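Local coordinates for protein multisubunit Na+/H+ antiporter, A subunit (Anoxybacillus flavithermus, PDB 6Z16) that probably takes part in exchanging sodium ions for protons across the cell membrane, as the A subunit of a multisubunit Mrp-type antiporter, at residues I241-F246 against W298-V302; A210-G215 against L228-L233; G346-H350 against V528-L532; S274-K279 against H373-G378. One frame throughout, in Å; residues are numbered along the deposited sequence.

Contact 1 of 4, residues I241-F246 against W298-V302; sequences ILFGAF and WVWTV. With PTY (phosphatidylethanolamine), chain P.
Leu242 meets Trp298, Thr301 and Val302 where two transmembrane helices, 234-248 and 296-316, run side by side in the antiporter domain. The segments cross at only -24°. Their axes stay 11.7 Å apart, so large side chains fill the space between them. The tight part is apolar. Leu242 CD1 sits over one face of the Trp298 six-membered ring, a CH-pi contact 3.8 Å from the centroid. The same methyl packs on Val302 CG2. The other methyl, Leu242 CD2, faces Thr301 CG2. Ile241 CG2 reaches the Trp298 edge more distantly, at 4.5 Å. The looser side of segment 298-302 faces a bound lipid. There Trp300 makes no contact with helix 234-248. Its NE1 lies 2.8 Å from the phosphate oxygen O13 of a phosphatidylethanolamine. With a leucine in place of Trp300, that phosphate would probably lose its indole N-H neighbour and the headgroup would be freer to turn. Thr301 bridges the two sides. Its chi1 of -57° sets OG1 beside the backbone N and CG2 anti to it. OG1 is hydrogen-bonded to Val297 O and lies beside the acyl chain. Thr301 CG2 meets the Phe246 ring edge in plane, 3.8 Å from CE2.

Contact 2 of 4, residues A210-G215 against L228-L233; sequences ALAIAG and LTEHPL
The imidazole of His231 is sandwiched between Ala214 and Pro232. Ala214 CA lies over one face, a CH-pi contact 3.8 Å from the ring centroid. Pro232 CD covers the opposite face, nearer the rim. Leu233 CA stands at the edge, in the ring plane. The His231 side chain extends with CG anti to its backbone N (chi1 -165°), which carries the ring across to the end of helix 184-214. The ring is also tied to its own loop. Leu233 N donates to His231 ND1 over 3.1 Å, from a position tilted 25° out of the ring plane. Leucines flank the ring contact. Leu228 CD1 meets Leu211 CD1 at 3.7 Å, the two side chains crossing at about a right angle. Leu228 CD2 lies against the last turn, 3.6 Å from Gly215 N. Leu233 CD1 packs on Ile213 CG2 at 3.8 Å. Together they join the C-terminal end of one transmembrane helix to the loop that leads into helix 234-248, with Leu233 at its N-cap position. Phe400 and Ile405 of a neighbouring subunit pack on Ala210 and Leu233, and a phosphatidylethanolamine touches Pro232. No hydrogen bond crosses between the segments, so they are held by apolar packing and the CH-pi contact. In the bond from Leu233 N, ND1 is the acceptor, so a proton on a neutral ring would probably sit on NE2.

Contact 3 of 4, residues G346-H350 against V528-L532; sequences GLSFH and VLYGL
Phe349 lays one ring face over Leu532 CD2, which stands 4.1 Å above the ring plane and toward the rim. The other leucine, Leu529, comes at the ring obliquely. Its CD2 is 3.7 Å from Phe349 CE2. The far end of the ring meets the backbone. Val528 O lies at the edge, in plane, 3.7 Å from Phe349 CZ. Tyr530 O is also near the edge, 4.1 Å from Phe349 CE1. On its own side, the Gly346 carbonyl oxygen lies at the ring edge and accepts a bond from Phe349 N. The phenyl ring stands with CG anti to the carbonyl carbon (chi1 -81°), and this turns its end toward the loop. Ser348 adds a smaller contact, its OG 3.9 Å from Leu532 CD2. The loop is shaped by a type II beta turn from Leu529 to Leu532. Gly531 takes the positive phi of that turn. The contact thus joins the end of transmembrane helix 323-347 to the loop that follows helix 514-528. Met360 of helix 360-391 touches Ser348 and both leucines, while Tyr530 makes a cation-pi contact with Arg221. Replacing Phe349 with an alanine would probably leave both leucine CD2 methyls without the ring they pack on and weaken the contact of the loop with the helix end. No hydrogen bond joins the segments. The chemistry is apolar on the ring face, while at the ring edge the weakly positive C-H groups probably attract the carbonyl oxygens slightly.

Contact 4 of 4, residues S274-K279 against H373-G378; sequences SATMVK and HATFKG
Lys279 reaches across to His373 from the break in a transmembrane helix. Its CB points toward helix 360-391. From there CB and CG run past the backbone of Ala275, and CD lies 3.6 Å from Ala275 O. The chain is extended through chi2 and chi3. CE comes 4.4 Å from Ala374 CB. The last torsion bends (chi4 63°) and turns NZ to the imidazole. NZ donates to His373 ND1 over 3.0 Å, from a position tilted 21° out of the ring plane. NZ also lies by Ser274 O, but the modelled separation is too short for a sound bond and is doubtful. One face of the His373 ring rests on Lys377 CB, a turn further along the same helix. Ser274 packs beside this lysine, its OG near Lys377 CG. Beside the polar pair, Ala275 CB meets Ala374 CB at 4.2 Å. These small residues let the backbones come close, and Ala275 CA and Ala374 CA are 4.8 Å apart. The break, with a wide pi-type turn before Lys279 and a new helix from 280, is consistent with the discontinuous helices of antiporter-like subunits of complex I, where buried lysines and histidines are thought to line a proton path. The site is fully buried among helices. Helix 323-347 meets His373 at Gln334 and Lys377 at Ser330 and Leu327. Helix 105-128 also packs here, with Phe110 on Lys279 and Leu113 on Ala374.

Contacts 1 and 4 are buried among transmembrane helices. Contact 2 is also largely buried but borders a neighbouring subunit and lipid, and contact 3 is only partly buried. Contacts 2 and 3 each join a helix end to a loop. Helix 234-248 serves contact 1 and begins where contact 2 ends, and the two touch through Ile241 and Leu211. Contact 1 also meets contact 3, where Val299 and Trp300 pack on Leu347. Contact 4 touches none of the others; its nearest atoms are about 7 Å from those of contact 1. Its chemistry differs too. It alone has a hydrogen bond across its segments, while the other three rest on rings and aliphatic groups.

Contact 1 of 4, residues I241-F246 against W298-V302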
loop_
_atom_site.group_PDB
_atom_site.type_symbol
_atom_site.label_atom_id
_atom_site.label_comp_id
_atom_site.label_asym_id
_atom_site.label_seq_id
_atom_site.Cartn_x
_atom_site.Cartn_y
_atom_site.Cartn_z
ATOM N N ILE A 241 33.321 -83.886 -39.689
ATOM C CA ILE A 241 32.304 -84.733 -40.317
ATOM C C ILE A 241 32.569 -86.199 -40.017
ATOM O O ILE A 241 31.655 -86.956 -39.658
ATOM C CB ILE A 241 32.260 -84.480 -41.837
ATOM C CG1 ILE A 241 31.658 -83.121 -42.167
ATOM C CG2 ILE A 241 31.495 -85.567 -42.563
ATOM C CD1 ILE A 241 31.801 -82.760 -43.625
ATOM N N LEU A 242 33.835 -86.606 -40.101
ATOM C CA LEU A 242 34.205 -87.991 -39.877
ATOM C C LEU A 242 34.024 -88.386 -38.421
ATOM O O LEU A 242 33.632 -89.519 -38.124
ATOM C CB LEU A 242 35.646 -88.161 -40.334
ATOM C CG LEU A 242 36.168 -89.550 -40.568
ATOM C CD1 LEU A 242 35.250 -90.159 -41.570
ATOM C CD2 LEU A 242 37.566 -89.456 -41.121
ATOM N N PHE A 243 34.234 -87.433 -37.518
ATOM C CA PHE A 243 34.035 -87.649 -36.094
ATOM C C PHE A 243 32.563 -87.882 -35.779
ATOM O O PHE A 243 32.210 -88.808 -35.038
ATOM C CB PHE A 243 34.557 -86.424 -35.348
ATOM C CG PHE A 243 34.765 -86.639 -33.889
ATOM C CD1 PHE A 243 35.974 -87.128 -33.417
ATOM C CD2 PHE A 243 33.749 -86.381 -32.993
ATOM C CE1 PHE A 243 36.172 -87.322 -32.078
ATOM C CE2 PHE A 243 33.933 -86.588 -31.664
ATOM C CZ PHE A 243 35.150 -87.047 -31.198
ATOM N N GLY A 244 31.686 -87.057 -36.355
ATOM C CA GLY A 244 30.260 -87.234 -36.114
ATOM C C GLY A 244 29.699 -88.499 -36.735
ATOM O O GLY A 244 28.848 -89.175 -36.138
ATOM N N ALA A 245 30.186 -88.850 -37.930
ATOM C CA ALA A 245 29.745 -90.071 -38.589
ATOM C C ALA A 245 30.237 -91.311 -37.862
ATOM O O ALA A 245 29.538 -92.327 -37.844
ATOM C CB ALA A 245 30.215 -90.082 -40.040
ATOM N N PHE A 246 31.424 -91.256 -37.251
ATOM C CA PHE A 246 31.864 -92.376 -36.427
ATOM C C PHE A 246 31.107 -92.424 -35.116
ATOM O O PHE A 246 30.991 -93.490 -34.506
ATOM C CB PHE A 246 33.359 -92.285 -36.143
ATOM C CG PHE A 246 34.224 -92.545 -37.331
ATOM C CD1 PHE A 246 33.724 -93.171 -38.460
ATOM C CD2 PHE A 246 35.547 -92.151 -37.317
ATOM C CE1 PHE A 246 34.532 -93.395 -39.549
ATOM C CE2 PHE A 246 36.355 -92.376 -38.400
ATOM C CZ PHE A 246 35.844 -93.000 -39.519
ATOM N N TRP A 298 41.146 -89.490 -44.908
ATOM C CA TRP A 298 39.794 -90.044 -44.902
ATOM C C TRP A 298 39.812 -91.558 -45.022
ATOM O O TRP A 298 39.279 -92.262 -44.158
ATOM C CB TRP A 298 38.990 -89.440 -46.056
ATOM C CG TRP A 298 37.553 -89.908 -46.187
ATOM C CD1 TRP A 298 37.095 -90.929 -46.969
ATOM C CD2 TRP A 298 36.392 -89.324 -45.581
ATOM N NE1 TRP A 298 35.733 -91.043 -46.855
ATOM C CE2 TRP A 298 35.277 -90.065 -46.014
ATOM C CE3 TRP A 298 36.190 -88.256 -44.704
ATOM C CZ2 TRP A 298 33.985 -89.771 -45.604
ATOM C CZ3 TRP A 298 34.904 -87.961 -44.309
ATOM C CH2 TRP A 298 33.821 -88.722 -44.748
ATOM N N VAL A 299 40.466 -92.074 -46.066
ATOM C CA VAL A 299 40.349 -93.489 -46.391
ATOM C C VAL A 299 41.069 -94.343 -45.353
ATOM O O VAL A 299 40.543 -95.376 -44.913
ATOM C CB VAL A 299 40.826 -93.750 -47.837
ATOM C CG1 VAL A 299 40.027 -92.897 -48.778
ATOM C CG2 VAL A 299 42.286 -93.443 -48.053
ATOM N N TRP A 300 42.207 -93.868 -44.839
ATOM C CA TRP A 300 42.894 -94.699 -43.869
ATOM C C TRP A 300 42.289 -94.572 -42.484
ATOM O O TRP A 300 42.261 -95.569 -41.758
ATOM C CB TRP A 300 44.389 -94.399 -43.860
ATOM C CG TRP A 300 45.069 -94.835 -45.133
ATOM C CD1 TRP A 300 45.569 -94.033 -46.107
ATOM C CD2 TRP A 300 45.253 -96.181 -45.594
ATOM N NE1 TRP A 300 46.093 -94.787 -47.125
ATOM C CE2 TRP A 300 45.906 -96.110 -46.837
ATOM C CE3 TRP A 300 44.948 -97.440 -45.066
ATOM C CZ2 TRP A 300 46.255 -97.244 -47.563
ATOM C CZ3 TRP A 300 45.290 -98.564 -45.792
ATOM C CH2 TRP A 300 45.938 -98.459 -47.025
ATOM N N THR A 301 41.736 -93.405 -42.127
ATOM C CA THR A 301 41.038 -93.273 -40.852
ATOM C C THR A 301 39.812 -94.174 -40.805
ATOM O O THR A 301 39.619 -94.927 -39.837
ATOM C CB THR A 301 40.637 -91.819 -40.631
ATOM O OG1 THR A 301 41.802 -90.994 -40.685
ATOM C CG2 THR A 301 39.985 -91.663 -39.276
ATOM N N VAL A 302 39.017 -94.151 -41.884
ATOM C CA VAL A 302 37.798 -94.954 -41.971
ATOM C C VAL A 302 38.123 -96.442 -41.917
ATOM O O VAL A 302 37.563 -97.182 -41.092
ATOM C CB VAL A 302 37.020 -94.587 -43.249
ATOM C CG1 VAL A 302 35.910 -95.520 -43.465
ATOM C CG2 VAL A 302 36.418 -93.241 -43.119
HETATM C C1 PTY P . 50.375 -94.577 -44.198
HETATM C C2 PTY P . 51.204 -94.869 -51.741
HETATM C C3 PTY P . 50.215 -95.356 -50.666
HETATM O O4 PTY P . 49.381 -95.234 -43.379
HETATM C C5 PTY P . 50.485 -93.394 -46.392
HETATM C C6 PTY P . 49.659 -93.676 -45.166
HETATM O O7 PTY P . 49.372 -92.392 -44.524
HETATM C C8 PTY P . 48.177 -92.259 -43.929
HETATM O O10 PTY P . 47.421 -93.173 -43.749
HETATM C C11 PTY P . 47.897 -90.825 -43.579
HETATM C C12 PTY P . 47.656 -90.538 -42.099
HETATM C C13 PTY P . 46.349 -91.096 -41.544
HETATM C C14 PTY P . 46.055 -90.637 -40.127
HETATM C C15 PTY P . 45.048 -91.493 -39.375
HETATM C C16 PTY P . 45.554 -92.885 -39.046
HETATM C C17 PTY P . 44.899 -93.501 -37.821
HETATM C C18 PTY P . 43.412 -93.758 -37.970
HETATM C C19 PTY P . 42.745 -94.296 -36.714
HETATM C C20 PTY P . 42.631 -93.282 -35.588
HETATM C C30 PTY P . 49.616 -95.300 -42.068
HETATM C C31 PTY P . 48.465 -95.931 -41.343
HETATM O O30 PTY P . 50.619 -94.895 -41.549
HETATM C C32 PTY P . 48.854 -96.594 -40.027
HETATM C C33 PTY P . 49.783 -97.785 -40.206
HETATM C C34 PTY P . 50.155 -98.481 -38.908
HETATM C C35 PTY P . 49.014 -99.252 -38.268
HETATM C C36 PTY P . 48.564 -100.460 -39.071
HETATM C C37 PTY P . 47.471 -101.273 -38.395
HETATM P P1 PTY P . 50.065 -95.375 -48.007
HETATM O O11 PTY P . 50.836 -95.119 -49.378
HETATM O O12 PTY P . 50.192 -96.704 -47.737
HETATM O O13 PTY P . 48.751 -94.900 -48.077
HETATM O O14 PTY P . 50.860 -94.649 -47.001
HETATM N N1 PTY P . 51.000 -95.633 -52.974
#

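Contact 2 of 4, residues A210-G215 against L228-L233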
loop_
_atom_site.group_PDB
_atom_site.type_symbol
_atom_site.label_atom_id
_atom_site.label_comp_id
_atom_site.label_asym_id
_atom_site.label_seq_id
_atom_site.Cartn_x
_atom_site.Cartn_y
_atom_site.Cartn_z
ATOM N N ALA A 210 32.023 -75.880 -42.075
ATOM C CA ALA A 210 33.352 -75.708 -42.659
ATOM C C ALA A 210 33.386 -76.144 -44.120
ATOM O O ALA A 210 34.022 -75.491 -44.956
ATOM C CB ALA A 210 34.380 -76.487 -41.844
ATOM N N LEU A 211 32.678 -77.228 -44.451
ATOM C CA LEU A 211 32.601 -77.681 -45.836
ATOM C C LEU A 211 31.812 -76.704 -46.700
ATOM O O LEU A 211 32.167 -76.462 -47.859
ATOM C CB LEU A 211 31.981 -79.075 -45.892
ATOM C CG LEU A 211 31.786 -79.712 -47.268
ATOM C CD1 LEU A 211 33.105 -79.884 -47.982
ATOM C CD2 LEU A 211 31.081 -81.040 -47.126
ATOM N N ALA A 212 30.750 -76.117 -46.146
ATOM C CA ALA A 212 29.960 -75.152 -46.897
ATOM C C ALA A 212 30.678 -73.826 -47.081
ATOM O O ALA A 212 30.289 -73.044 -47.949
ATOM C CB ALA A 212 28.620 -74.925 -46.202
ATOM N N ILE A 213 31.686 -73.534 -46.258
ATOM C CA ILE A 213 32.536 -72.380 -46.548
ATOM C C ILE A 213 33.622 -72.757 -47.552
ATOM O O ILE A 213 33.989 -71.939 -48.408
ATOM C CB ILE A 213 33.121 -71.810 -45.245
ATOM C CG1 ILE A 213 31.997 -71.337 -44.339
ATOM C CG2 ILE A 213 34.017 -70.619 -45.501
ATOM C CD1 ILE A 213 32.448 -71.022 -42.968
ATOM N N ALA A 214 34.124 -73.996 -47.483
ATOM C CA ALA A 214 35.142 -74.466 -48.422
ATOM C C ALA A 214 34.612 -74.484 -49.851
ATOM O O ALA A 214 35.266 -73.989 -50.776
ATOM C CB ALA A 214 35.628 -75.853 -48.009
ATOM N N GLY A 215 33.424 -75.035 -50.048
ATOM C CA GLY A 215 32.732 -74.857 -51.302
ATOM C C GLY A 215 31.978 -73.553 -51.321
ATOM O O GLY A 215 31.843 -72.868 -50.312
ATOM N N LEU A 228 38.195 -78.822 -53.785
ATOM C CA LEU A 228 38.152 -78.477 -52.372
ATOM C C LEU A 228 39.441 -78.753 -51.611
ATOM O O LEU A 228 39.521 -78.401 -50.431
ATOM C CB LEU A 228 37.007 -79.221 -51.672
ATOM C CG LEU A 228 35.608 -78.854 -52.151
ATOM C CD1 LEU A 228 34.566 -79.642 -51.415
ATOM C CD2 LEU A 228 35.379 -77.377 -51.988
ATOM N N THR A 229 40.446 -79.367 -52.233
ATOM C CA THR A 229 41.686 -79.648 -51.520
ATOM C C THR A 229 42.601 -78.437 -51.429
ATOM O O THR A 229 43.498 -78.417 -50.581
ATOM C CB THR A 229 42.433 -80.806 -52.183
ATOM O OG1 THR A 229 42.709 -80.484 -53.551
ATOM C CG2 THR A 229 41.606 -82.066 -52.118
ATOM N N GLU A 230 42.395 -77.427 -52.266
ATOM C CA GLU A 230 43.195 -76.207 -52.213
ATOM C C GLU A 230 42.557 -75.170 -51.295
ATOM O O GLU A 230 42.356 -74.018 -51.672
ATOM C CB GLU A 230 43.373 -75.649 -53.620
ATOM C CG GLU A 230 44.117 -76.571 -54.565
ATOM C CD GLU A 230 45.572 -76.741 -54.197
ATOM O OE1 GLU A 230 46.173 -75.779 -53.672
ATOM O OE2 GLU A 230 46.117 -77.839 -54.433
ATOM N N HIS A 231 42.235 -75.574 -50.067
ATOM C CA HIS A 231 41.508 -74.699 -49.176
ATOM C C HIS A 231 41.853 -75.078 -47.744
ATOM O O HIS A 231 41.972 -76.273 -47.444
ATOM C CB HIS A 231 39.999 -74.805 -49.406
ATOM C CG HIS A 231 39.213 -73.694 -48.785
ATOM N ND1 HIS A 231 38.785 -73.723 -47.476
ATOM C CD2 HIS A 231 38.776 -72.520 -49.298
ATOM C CE1 HIS A 231 38.119 -72.614 -47.209
ATOM N NE2 HIS A 231 38.100 -71.868 -48.299
ATOM N N PRO A 232 42.038 -74.099 -46.854
ATOM C CA PRO A 232 42.469 -74.422 -45.486
ATOM C C PRO A 232 41.416 -75.115 -44.646
ATOM O O PRO A 232 41.779 -75.790 -43.677
ATOM C CB PRO A 232 42.819 -73.053 -44.898
ATOM C CG PRO A 232 43.102 -72.200 -46.075
ATOM C CD PRO A 232 42.166 -72.662 -47.137
ATOM N N LEU A 233 40.134 -74.983 -44.974
ATOM C CA LEU A 233 39.070 -75.566 -44.171
ATOM C C LEU A 233 38.693 -76.976 -44.606
ATOM O O LEU A 233 37.625 -77.461 -44.226
ATOM C CB LEU A 233 37.836 -74.667 -44.204
ATOM C CG LEU A 233 37.934 -73.358 -43.437
ATOM C CD1 LEU A 233 36.725 -72.517 -43.729
ATOM C CD2 LEU A 233 38.026 -73.643 -41.954
#

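Contact 3 of 4, residues G346-H350 against V528-L532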
loop_
_atom_site.group_PDB
_atom_site.type_symbol
_atom_site.label_atom_id
_atom_site.label_comp_id
_atom_site.label_asym_id
_atom_site.label_seq_id
_atom_site.Cartn_x
_atom_site.Cartn_y
_atom_site.Cartn_z
ATOM N N GLY A 346 37.038 -96.147 -50.659
ATOM C CA GLY A 346 37.612 -94.826 -50.822
ATOM C C GLY A 346 38.982 -94.877 -51.469
ATOM O O GLY A 346 39.343 -93.987 -52.245
ATOM N N LEU A 347 39.766 -95.919 -51.152
ATOM C CA LEU A 347 41.053 -96.133 -51.829
ATOM C C LEU A 347 40.900 -96.364 -53.324
ATOM O O LEU A 347 41.870 -96.185 -54.066
ATOM C CB LEU A 347 41.819 -97.324 -51.249
ATOM C CG LEU A 347 42.546 -97.234 -49.920
ATOM C CD1 LEU A 347 43.006 -98.612 -49.521
ATOM C CD2 LEU A 347 43.730 -96.315 -50.086
ATOM N N SER A 348 39.716 -96.788 -53.767
ATOM C CA SER A 348 39.434 -96.901 -55.203
ATOM C C SER A 348 39.620 -95.608 -56.005
ATOM O O SER A 348 39.819 -95.684 -57.220
ATOM C CB SER A 348 38.006 -97.386 -55.433
ATOM O OG SER A 348 37.705 -97.380 -56.814
ATOM N N PHE A 349 39.550 -94.431 -55.378
ATOM C CA PHE A 349 39.544 -93.176 -56.132
ATOM C C PHE A 349 40.902 -92.743 -56.660
ATOM O O PHE A 349 40.948 -91.938 -57.595
ATOM C CB PHE A 349 38.984 -92.037 -55.279
ATOM C CG PHE A 349 37.499 -92.002 -55.230
ATOM C CD1 PHE A 349 36.785 -91.304 -56.191
ATOM C CD2 PHE A 349 36.812 -92.695 -54.253
ATOM C CE1 PHE A 349 35.415 -91.277 -56.159
ATOM C CE2 PHE A 349 35.449 -92.678 -54.219
ATOM C CZ PHE A 349 34.746 -91.969 -55.171
ATOM N N HIS A 350 42.003 -93.227 -56.087
ATOM C CA HIS A 350 43.303 -92.678 -56.449
ATOM C C HIS A 350 43.767 -93.201 -57.801
ATOM O O HIS A 350 43.873 -92.440 -58.769
ATOM C CB HIS A 350 44.327 -93.009 -55.367
ATOM C CG HIS A 350 43.987 -92.432 -54.031
ATOM N ND1 HIS A 350 44.116 -91.090 -53.746
ATOM C CD2 HIS A 350 43.519 -93.013 -52.902
ATOM C CE1 HIS A 350 43.744 -90.871 -52.499
ATOM N NE2 HIS A 350 43.377 -92.021 -51.965
ATOM N N VAL A 528 28.009 -94.083 -55.026
ATOM C CA VAL A 528 29.119 -93.908 -54.086
ATOM C C VAL A 528 30.429 -93.611 -54.822
ATOM O O VAL A 528 31.302 -92.907 -54.303
ATOM C CB VAL A 528 29.210 -95.154 -53.180
ATOM C CG1 VAL A 528 30.356 -95.077 -52.194
ATOM C CG2 VAL A 528 27.928 -95.331 -52.414
ATOM N N LEU A 529 30.554 -94.054 -56.067
ATOM C CA LEU A 529 31.785 -93.870 -56.822
ATOM C C LEU A 529 31.557 -92.924 -57.991
ATOM O O LEU A 529 31.939 -93.231 -59.123
ATOM C CB LEU A 529 32.305 -95.208 -57.326
ATOM C CG LEU A 529 32.651 -96.247 -56.271
ATOM C CD1 LEU A 529 32.982 -97.534 -56.967
ATOM C CD2 LEU A 529 33.805 -95.786 -55.411
ATOM N N TYR A 530 30.904 -91.796 -57.721
ATOM C CA TYR A 530 30.480 -90.873 -58.764
ATOM C C TYR A 530 31.668 -90.244 -59.483
ATOM O O TYR A 530 32.703 -89.957 -58.878
ATOM C CB TYR A 530 29.598 -89.777 -58.162
ATOM C CG TYR A 530 29.043 -88.813 -59.186
ATOM C CD1 TYR A 530 27.997 -89.186 -60.018
ATOM C CD2 TYR A 530 29.572 -87.537 -59.330
ATOM C CE1 TYR A 530 27.491 -88.316 -60.964
ATOM C CE2 TYR A 530 29.072 -86.657 -60.273
ATOM C CZ TYR A 530 28.030 -87.051 -61.083
ATOM O OH TYR A 530 27.527 -86.182 -62.022
ATOM N N GLY A 531 31.512 -90.044 -60.790
ATOM C CA GLY A 531 32.522 -89.379 -61.588
ATOM C C GLY A 531 33.757 -90.199 -61.862
ATOM O O GLY A 531 34.818 -89.633 -62.132
ATOM N N LEU A 532 33.646 -91.523 -61.821
ATOM C CA LEU A 532 34.823 -92.378 -61.834
ATOM C C LEU A 532 34.690 -93.454 -62.903
ATOM O O LEU A 532 35.692 -93.966 -63.411
ATOM C CB LEU A 532 35.011 -93.001 -60.453
ATOM C CG LEU A 532 36.305 -93.733 -60.140
ATOM C CD1 LEU A 532 37.447 -92.739 -60.166
ATOM C CD2 LEU A 532 36.191 -94.406 -58.788
#

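Contact 4 of 4, residues S274-K279 against H373-G378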
loop_
_atom_site.group_PDB
_atom_site.type_symbol
_atom_site.label_atom_id
_atom_site.label_comp_id
_atom_site.label_asym_id
_atom_site.label_seq_id
_atom_site.Cartn_x
_atom_site.Cartn_y
_atom_site.Cartn_z
ATOM N N SER A 274 19.096 -102.045 -35.649
ATOM C CA SER A 274 19.423 -102.934 -36.746
ATOM C C SER A 274 19.482 -102.215 -38.079
ATOM O O SER A 274 20.431 -102.426 -38.838
ATOM C CB SER A 274 18.392 -104.060 -36.815
ATOM O OG SER A 274 18.399 -104.789 -35.608
ATOM N N ALA A 275 18.496 -101.374 -38.403
ATOM C CA ALA A 275 18.351 -100.970 -39.790
ATOM C C ALA A 275 18.431 -99.478 -40.058
ATOM O O ALA A 275 18.737 -99.103 -41.193
ATOM C CB ALA A 275 17.022 -101.486 -40.351
ATOM N N THR A 276 18.160 -98.617 -39.082
ATOM C CA THR A 276 17.962 -97.207 -39.392
ATOM C C THR A 276 18.998 -96.275 -38.780
ATOM O O THR A 276 19.686 -95.571 -39.525
ATOM C CB THR A 276 16.557 -96.805 -38.955
ATOM O OG1 THR A 276 16.356 -97.236 -37.606
ATOM C CG2 THR A 276 15.529 -97.441 -39.855
ATOM N N MET A 277 19.140 -96.238 -37.455
ATOM C CA MET A 277 19.936 -95.163 -36.872
ATOM C C MET A 277 21.421 -95.475 -36.904
ATOM O O MET A 277 22.231 -94.614 -37.263
ATOM C CB MET A 277 19.487 -94.868 -35.448
ATOM C CG MET A 277 20.301 -93.768 -34.807
ATOM S SD MET A 277 19.741 -93.368 -33.166
ATOM C CE MET A 277 20.068 -94.913 -32.340
ATOM N N VAL A 278 21.792 -96.718 -36.597
ATOM C CA VAL A 278 23.191 -97.115 -36.593
ATOM C C VAL A 278 23.807 -97.194 -37.982
ATOM O O VAL A 278 24.997 -97.488 -38.093
ATOM C CB VAL A 278 23.335 -98.468 -35.875
ATOM C CG1 VAL A 278 22.841 -98.360 -34.447
ATOM C CG2 VAL A 278 22.581 -99.535 -36.629
ATOM N N LYS A 279 23.038 -96.950 -39.042
ATOM C CA LYS A 279 23.551 -96.873 -40.402
ATOM C C LYS A 279 23.546 -95.457 -40.954
ATOM O O LYS A 279 23.831 -95.265 -42.140
ATOM C CB LYS A 279 22.743 -97.795 -41.310
ATOM C CG LYS A 279 22.983 -99.253 -41.005
ATOM C CD LYS A 279 22.113 -100.163 -41.833
ATOM C CE LYS A 279 22.514 -101.608 -41.621
ATOM N NZ LYS A 279 22.311 -102.018 -40.219
ATOM N N HIS A 373 22.837 -107.037 -43.738
ATOM C CA HIS A 373 22.878 -107.003 -42.280
ATOM C C HIS A 373 21.517 -106.678 -41.728
ATOM O O HIS A 373 20.984 -107.469 -40.925
ATOM C CB HIS A 373 23.911 -106.005 -41.761
ATOM C CG HIS A 373 23.891 -105.855 -40.272
ATOM N ND1 HIS A 373 23.155 -104.881 -39.636
ATOM C CD2 HIS A 373 24.464 -106.591 -39.292
ATOM C CE1 HIS A 373 23.302 -105.001 -38.329
ATOM N NE2 HIS A 373 24.091 -106.032 -38.094
ATOM N N ALA A 374 20.863 -105.686 -42.373
ATOM C CA ALA A 374 19.601 -105.136 -41.893
ATOM C C ALA A 374 18.588 -106.240 -41.738
ATOM O O ALA A 374 18.151 -106.521 -40.608
ATOM C CB ALA A 374 19.097 -104.068 -42.861
ATOM N N THR A 375 18.491 -107.065 -42.792
ATOM C CA THR A 375 17.454 -108.078 -42.884
ATOM C C THR A 375 17.590 -109.075 -41.748
ATOM O O THR A 375 16.735 -109.102 -40.847
ATOM C CB THR A 375 17.516 -108.767 -44.243
ATOM O OG1 THR A 375 17.510 -107.773 -45.273
ATOM C CG2 THR A 375 16.295 -109.628 -44.431
ATOM N N PHE A 376 18.765 -109.721 -41.640
ATOM C CA PHE A 376 18.787 -110.827 -40.690
ATOM C C PHE A 376 18.861 -110.312 -39.272
ATOM O O PHE A 376 18.270 -110.931 -38.374
ATOM C CB PHE A 376 19.897 -111.855 -40.978
ATOM C CG PHE A 376 21.310 -111.329 -40.937
ATOM C CD1 PHE A 376 21.954 -110.977 -42.109
ATOM C CD2 PHE A 376 22.023 -111.261 -39.746
ATOM C CE1 PHE A 376 23.259 -110.532 -42.098
ATOM C CE2 PHE A 376 23.324 -110.797 -39.729
ATOM C CZ PHE A 376 23.941 -110.434 -40.906
ATOM N N LYS A 377 19.406 -109.096 -39.102
ATOM C CA LYS A 377 19.568 -108.599 -37.749
ATOM C C LYS A 377 18.215 -108.255 -37.173
ATOM O O LYS A 377 17.935 -108.604 -36.014
ATOM C CB LYS A 377 20.511 -107.402 -37.709
ATOM C CG LYS A 377 20.826 -106.935 -36.307
ATOM C CD LYS A 377 21.459 -108.046 -35.489
ATOM C CE LYS A 377 22.851 -108.373 -35.972
ATOM N NZ LYS A 377 23.433 -109.448 -35.140
ATOM N N GLY A 378 17.323 -107.739 -38.037
ATOM C CA GLY A 378 15.974 -107.432 -37.600
ATOM C C GLY A 378 15.272 -108.676 -37.113
ATOM O O GLY A 378 14.797 -108.719 -35.967
#